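Local coordinates for Lmo2445 protein (Listeria monocytogenes EGD-e, PDB 5HZL) that is of unknown function but is a secreted, calcium-binding, internalin-like protein whose leucine-rich repeats may serve in recognising other molecules, at residues Ala49-Met54 with Asn73-Thr78; Tyr226-Phe231 with Pro252-Tyr257. One frame throughout, in Å; residues are numbered along the deposited sequence.

Interaction 1. Residues Ala49-Met54 with Asn73-Thr78; sequences ADLDTM and NNEVFT
Leu51 and Phe77 bring the two backbones to 5.5 Å between their CA atoms, with Asp52 beside Thr78, where the type I beta turn from Leu51 to Met54 meets the loop that leads into strand 82-84. Leu51 divides its two methyl groups between neighbouring residues: CD1 lies 3.5 Å from Glu75 CB, the two side chains set nearly square to each other, whereas CD2 comes within 3.8 Å of Phe77 CE2. The same ring carbon has a second neighbour. The chain of selenomethionine Met54, bent at its last torsion (chi3 71°), runs alongside Phe77 in the same direction and sets SE in the ring plane at its edge, 5.0 Å from the Phe77 ring centroid, a Met-aromatic contact. Ile33 of helix 27-36 touches both Met54 and Phe77, so the cluster lies where the helical N-terminal cap, of the kind found in internalins, packs on the start of the leucine-rich repeats. Between the two segments a single hydrogen bond is made, from Thr78 OG1 to Asp52 OD1 at 2.6 Å. The hydroxyl reaches that oxygen from above the carboxylate plane, 81° out of it. Asp52 OD1 also accepts from Gln48 NE2, whose amide bonds to Val76 O as well, tying the helix start to the loop by a second route.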
loop_
_atom_site.group_PDB
_atom_site.type_symbol
_atom_site.label_atom_id
_atom_site.label_comp_id
_atom_site.label_asym_id
_atom_site.label_seq_id
_atom_site.Cartn_x
_atom_site.Cartn_y
_atom_site.Cartn_z
ATOM N N ALA A 49 29.035 6.803 19.185
ATOM C CA ALA A 49 29.335 5.402 19.521
ATOM C C ALA A 49 28.118 4.694 20.129
ATOM O O ALA A 49 27.950 3.491 19.924
ATOM C CB ALA A 49 30.511 5.314 20.469
ATOM N N ASP A 50 27.288 5.427 20.883
ATOM C CA ASP A 50 26.059 4.856 21.467
ATOM C C ASP A 50 25.049 4.574 20.343
ATOM O O ASP A 50 24.447 3.491 20.300
ATOM C CB ASP A 50 25.423 5.773 22.534
ATOM C CG ASP A 50 26.204 5.811 23.856
ATOM O OD1 ASP A 50 26.671 4.746 24.318
ATOM O OD2 ASP A 50 26.299 6.903 24.471
ATOM N N LEU A 51 24.863 5.530 19.431
ATOM C CA LEU A 51 23.931 5.311 18.315
ATOM C C LEU A 51 24.384 4.141 17.424
ATOM O O LEU A 51 23.546 3.445 16.829
ATOM C CB LEU A 51 23.724 6.570 17.466
ATOM C CG LEU A 51 23.106 7.805 18.124
ATOM C CD1 LEU A 51 22.850 8.878 17.072
ATOM C CD2 LEU A 51 21.808 7.440 18.820
ATOM N N ASP A 52 25.696 3.917 17.341
ATOM C CA ASP A 52 26.232 2.810 16.532
ATOM C C ASP A 52 25.949 1.394 17.091
ATOM O O ASP A 52 26.070 0.407 16.354
ATOM C CB ASP A 52 27.719 3.040 16.215
ATOM C CG ASP A 52 27.940 4.216 15.235
ATOM O OD1 ASP A 52 26.939 4.759 14.690
ATOM O OD2 ASP A 52 29.112 4.587 14.985
ATOM N N THR A 53 25.549 1.305 18.365
ATOM C CA THR A 53 25.220 0.021 19.001
ATOM C C THR A 53 23.779 -0.410 18.705
ATOM O O THR A 53 23.394 -1.533 19.008
ATOM C CB THR A 53 25.432 0.042 20.541
ATOM O OG1 THR A 53 24.491 0.926 21.183
ATOM C CG2 THR A 53 26.861 0.449 20.883
HETATM N N MSE A 54 22.987 0.476 18.111
HETATM C CA MSE A 54 21.600 0.153 17.781
HETATM C C MSE A 54 21.501 -0.531 16.443
HETATM O O MSE A 54 21.822 0.047 15.397
HETATM C CB MSE A 54 20.763 1.420 17.806
HETATM C CG MSE A 54 20.651 1.917 19.249
HETATM SE SE MSE A 54 19.684 3.632 19.301
HETATM C CE MSE A 54 17.850 3.035 18.865
ATOM N N ASN A 73 16.054 11.847 11.459
ATOM C CA ASN A 73 17.054 12.415 10.549
ATOM C C ASN A 73 18.042 13.397 11.201
ATOM O O ASN A 73 18.977 13.858 10.542
ATOM C CB ASN A 73 16.380 13.035 9.330
ATOM C CG ASN A 73 15.810 11.989 8.403
ATOM O OD1 ASN A 73 16.438 10.960 8.173
ATOM N ND2 ASN A 73 14.640 12.255 7.835
ATOM N N ASN A 74 17.836 13.715 12.480
ATOM C CA ASN A 74 18.773 14.571 13.212
ATOM C C ASN A 74 20.067 13.845 13.490
ATOM O O ASN A 74 21.003 14.462 13.938
ATOM C CB ASN A 74 18.204 15.072 14.543
ATOM C CG ASN A 74 17.088 16.087 14.366
ATOM O OD1 ASN A 74 16.742 16.477 13.248
ATOM N ND2 ASN A 74 16.517 16.528 15.481
ATOM N N GLU A 75 20.110 12.538 13.260
ATOM C CA GLU A 75 21.326 11.765 13.472
ATOM C C GLU A 75 21.421 10.642 12.446
ATOM O O GLU A 75 20.570 10.503 11.572
ATOM C CB GLU A 75 21.359 11.178 14.893
ATOM C CG GLU A 75 21.231 12.181 16.036
ATOM C CD GLU A 75 22.329 13.236 16.070
ATOM O OE1 GLU A 75 23.392 13.090 15.410
ATOM O OE2 GLU A 75 22.112 14.226 16.786
ATOM N N VAL A 76 22.479 9.855 12.562
ATOM C CA VAL A 76 22.731 8.726 11.688
ATOM C C VAL A 76 22.944 7.482 12.554
ATOM O O VAL A 76 23.889 7.439 13.348
ATOM C CB VAL A 76 23.999 8.967 10.830
ATOM C CG1 VAL A 76 24.337 7.732 9.999
ATOM C CG2 VAL A 76 23.824 10.194 9.944
ATOM N N PHE A 77 22.063 6.489 12.406
ATOM C CA PHE A 77 22.164 5.226 13.132
ATOM C C PHE A 77 22.869 4.333 12.125
ATOM O O PHE A 77 22.238 3.532 11.459
ATOM C CB PHE A 77 20.779 4.696 13.468
ATOM C CG PHE A 77 19.959 5.610 14.333
ATOM C CD1 PHE A 77 19.247 6.669 13.774
ATOM C CD2 PHE A 77 19.855 5.386 15.712
ATOM C CE1 PHE A 77 18.473 7.507 14.577
ATOM C CE2 PHE A 77 19.083 6.217 16.517
ATOM C CZ PHE A 77 18.392 7.279 15.951
ATOM N N THR A 78 24.190 4.489 12.014
ATOM C CA THR A 78 25.009 3.755 11.021
ATOM C C THR A 78 24.786 2.251 10.892
ATOM O O THR A 78 25.003 1.727 9.821
ATOM C CB THR A 78 26.539 3.917 11.245
ATOM O OG1 THR A 78 26.886 3.308 12.481
ATOM C CG2 THR A 78 27.008 5.387 11.260
#

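Interaction 2. Residues Tyr226-Phe231 with Pro252-Tyr257; sequences YQALDF and PPYPTY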
loop_
_atom_site.group_PDB
_atom_site.type_symbol
_atom_site.label_atom_id
_atom_site.label_comp_id
_atom_site.label_asym_id
_atom_site.label_seq_id
_atom_site.Cartn_x
_atom_site.Cartn_y
_atom_site.Cartn_z
ATOM N N TYR A 226 -11.058 -7.759 -18.013
ATOM C CA TYR A 226 -10.401 -8.217 -19.218
ATOM C C TYR A 226 -9.009 -8.791 -18.968
ATOM O O TYR A 226 -8.649 -9.800 -19.554
ATOM C CB TYR A 226 -10.373 -7.069 -20.218
ATOM C CG TYR A 226 -11.756 -6.538 -20.523
ATOM C CD1 TYR A 226 -12.349 -5.582 -19.704
ATOM C CD2 TYR A 226 -12.471 -6.985 -21.633
ATOM C CE1 TYR A 226 -13.612 -5.092 -19.980
ATOM C CE2 TYR A 226 -13.735 -6.492 -21.924
ATOM C CZ TYR A 226 -14.302 -5.548 -21.094
ATOM O OH TYR A 226 -15.550 -5.044 -21.359
ATOM N N GLN A 227 -8.234 -8.150 -18.104
ATOM C CA GLN A 227 -6.877 -8.605 -17.769
ATOM C C GLN A 227 -6.873 -9.991 -17.119
ATOM O O GLN A 227 -5.936 -10.762 -17.312
ATOM C CB GLN A 227 -6.206 -7.591 -16.857
ATOM C CG GLN A 227 -5.967 -6.254 -17.539
ATOM C CD GLN A 227 -5.433 -5.182 -16.605
ATOM O OE1 GLN A 227 -5.793 -5.105 -15.428
ATOM N NE2 GLN A 227 -4.584 -4.334 -17.137
ATOM N N ALA A 228 -7.927 -10.308 -16.372
ATOM C CA ALA A 228 -8.054 -11.612 -15.717
ATOM C C ALA A 228 -7.857 -12.766 -16.703
ATOM O O ALA A 228 -7.323 -13.814 -16.337
ATOM C CB ALA A 228 -9.414 -11.735 -15.039
ATOM N N LEU A 229 -8.271 -12.547 -17.955
ATOM C CA LEU A 229 -8.153 -13.542 -19.032
ATOM C C LEU A 229 -6.720 -13.957 -19.338
ATOM O O LEU A 229 -6.502 -15.042 -19.857
ATOM C CB LEU A 229 -8.869 -13.058 -20.293
ATOM C CG LEU A 229 -10.373 -12.844 -20.085
ATOM C CD1 LEU A 229 -11.010 -12.245 -21.329
ATOM C CD2 LEU A 229 -11.071 -14.135 -19.674
ATOM N N ASP A 230 -5.750 -13.106 -19.011
ATOM C CA ASP A 230 -4.331 -13.427 -19.213
ATOM C C ASP A 230 -3.808 -14.376 -18.116
ATOM O O ASP A 230 -2.615 -14.698 -18.087
ATOM C CB ASP A 230 -3.492 -12.139 -19.258
ATOM C CG ASP A 230 -3.861 -11.231 -20.428
ATOM O OD1 ASP A 230 -4.612 -11.657 -21.326
ATOM O OD2 ASP A 230 -3.383 -10.086 -20.464
ATOM N N PHE A 231 -4.711 -14.800 -17.224
ATOM C CA PHE A 231 -4.403 -15.708 -16.123
ATOM C C PHE A 231 -5.367 -16.905 -16.035
ATOM O O PHE A 231 -5.111 -17.805 -15.250
ATOM C CB PHE A 231 -4.418 -14.931 -14.791
ATOM C CG PHE A 231 -3.425 -13.794 -14.739
ATOM C CD1 PHE A 231 -3.775 -12.519 -15.183
ATOM C CD2 PHE A 231 -2.131 -13.993 -14.255
ATOM C CE1 PHE A 231 -2.858 -11.473 -15.156
ATOM C CE2 PHE A 231 -1.213 -12.945 -14.224
ATOM C CZ PHE A 231 -1.579 -11.687 -14.677
ATOM N N PRO A 252 -24.433 -12.858 -17.235
ATOM C CA PRO A 252 -24.023 -12.922 -18.632
ATOM C C PRO A 252 -22.743 -13.719 -18.835
ATOM O O PRO A 252 -22.031 -13.981 -17.868
ATOM C CB PRO A 252 -23.784 -11.452 -18.974
ATOM C CG PRO A 252 -23.214 -10.911 -17.712
ATOM C CD PRO A 252 -23.879 -11.659 -16.581
ATOM N N PRO A 253 -22.454 -14.103 -20.094
ATOM C CA PRO A 253 -21.227 -14.842 -20.346
ATOM C C PRO A 253 -20.072 -13.873 -20.168
ATOM O O PRO A 253 -20.237 -12.671 -20.364
ATOM C CB PRO A 253 -21.374 -15.309 -21.799
ATOM C CG PRO A 253 -22.292 -14.321 -22.429
ATOM C CD PRO A 253 -23.207 -13.834 -21.339
ATOM N N TYR A 254 -18.919 -14.400 -19.790
ATOM C CA TYR A 254 -17.758 -13.571 -19.547
ATOM C C TYR A 254 -17.369 -12.873 -20.872
ATOM O O TYR A 254 -17.342 -13.519 -21.922
ATOM C CB TYR A 254 -16.618 -14.436 -18.989
ATOM C CG TYR A 254 -15.604 -13.657 -18.205
ATOM C CD1 TYR A 254 -15.774 -13.474 -16.831
ATOM C CD2 TYR A 254 -14.490 -13.092 -18.816
ATOM C CE1 TYR A 254 -14.862 -12.748 -16.084
ATOM C CE2 TYR A 254 -13.563 -12.365 -18.082
ATOM C CZ TYR A 254 -13.752 -12.191 -16.709
ATOM O OH TYR A 254 -12.837 -11.471 -15.955
ATOM N N PRO A 255 -17.093 -11.553 -20.833
ATOM C CA PRO A 255 -16.730 -10.855 -22.068
ATOM C C PRO A 255 -15.359 -11.221 -22.636
ATOM O O PRO A 255 -14.610 -12.000 -22.043
ATOM C CB PRO A 255 -16.749 -9.382 -21.648
ATOM C CG PRO A 255 -16.412 -9.417 -20.204
ATOM C CD PRO A 255 -17.117 -10.630 -19.684
ATOM N N THR A 256 -15.059 -10.644 -23.794
ATOM C CA THR A 256 -13.799 -10.863 -24.496
ATOM C C THR A 256 -13.143 -9.508 -24.767
ATOM O O THR A 256 -13.830 -8.517 -25.033
ATOM C CB THR A 256 -14.048 -11.595 -25.828
ATOM O OG1 THR A 256 -14.909 -10.807 -26.644
ATOM C CG2 THR A 256 -14.722 -12.947 -25.598
ATOM N N TYR A 257 -11.819 -9.466 -24.704
ATOM C CA TYR A 257 -11.092 -8.227 -24.948
ATOM C C TYR A 257 -10.849 -7.990 -26.446
ATOM O O TYR A 257 -10.426 -8.915 -27.159
ATOM C CB TYR A 257 -9.753 -8.260 -24.216
ATOM C CG TYR A 257 -8.957 -6.990 -24.377
ATOM C CD1 TYR A 257 -9.390 -5.798 -23.778
ATOM C CD2 TYR A 257 -7.763 -6.966 -25.103
ATOM C CE1 TYR A 257 -8.669 -4.617 -23.912
ATOM C CE2 TYR A 257 -7.033 -5.787 -25.236
ATOM C CZ TYR A 257 -7.491 -4.616 -24.634
ATOM O OH TYR A 257 -6.787 -3.436 -24.755
#
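Tyr226 and Leu229, on the segment that carries helix 223-227, make most of the contact with the irregular segment Pro252-Tyr257, and they do so almost entirely through apolar surfaces. Where the backbones come nearest, at Tyr226 and Tyr257, the two aromatic side chains are set roughly perpendicular. Tyr257 CD1 stands 3.9 Å from Tyr226 CB, and Tyr226 CD2 in turn lies in the plane of the Tyr257 ring, at its edge. Further out along the Tyr226 ring, CE2 is 4.2 Å from Pro255 CB. Leu229 and Tyr254 run antiparallel alongside one another, and the tyrosine owes this reach to its first torsion, which turns CG away from the backbone N (chi1 -157°). Its CE2 is 3.4 Å from Leu229 CD2.

Backbone oxygens of the loop also pack against these side chains. Thr256 O sits at the edge of the Tyr226 ring, in its plane and 3.7 Å from Tyr226 CE2, while Pro255 O is the same distance from Leu229 CD1.

The polar end of Tyr254 serves the helical segment differently. Its OH lies 3.6 Å from Ala228 CB and is hydrogen-bonded to Ile225 O and to Tyr283 OH, so a phenol from the loop meets both the carbonyl of Ile225 and the methyl group of Ala228.

Both segments belong to the C-terminal domain, a member of the E-set clan of immunoglobulin-like beta folds. The contact is that of a short helix packed against a proline- and tyrosine-rich loop following edge strand 247-250, close to a calcium site to which Glu163 and Glu187 of the repeat region contribute. Asp230, in segment 226-231, has also been seen as a ligand of that site, though in this chain it does not bind the ion.

Overall arrangement
Interaction 1 closes before interaction 2 opens, and the two lie on opposite sides of the chain's centre, their own centres about 53 Å apart and their nearest atoms about 35 Å apart. They share no helix, strand or sheet. Interaction 1 joins the N-terminal helical cap to the start of the repeats, near strand 56-58 at one edge of the seven-stranded parallel sheet. Beyond the opposite edge strand, 197-199, the chain enters strand 203-212 of the mixed sheet in the C-terminal domain that holds interaction 2. The pair thus illustrates modular construction: each end of an elongated repeat array carries its own local packing, with calcium ions bound near both.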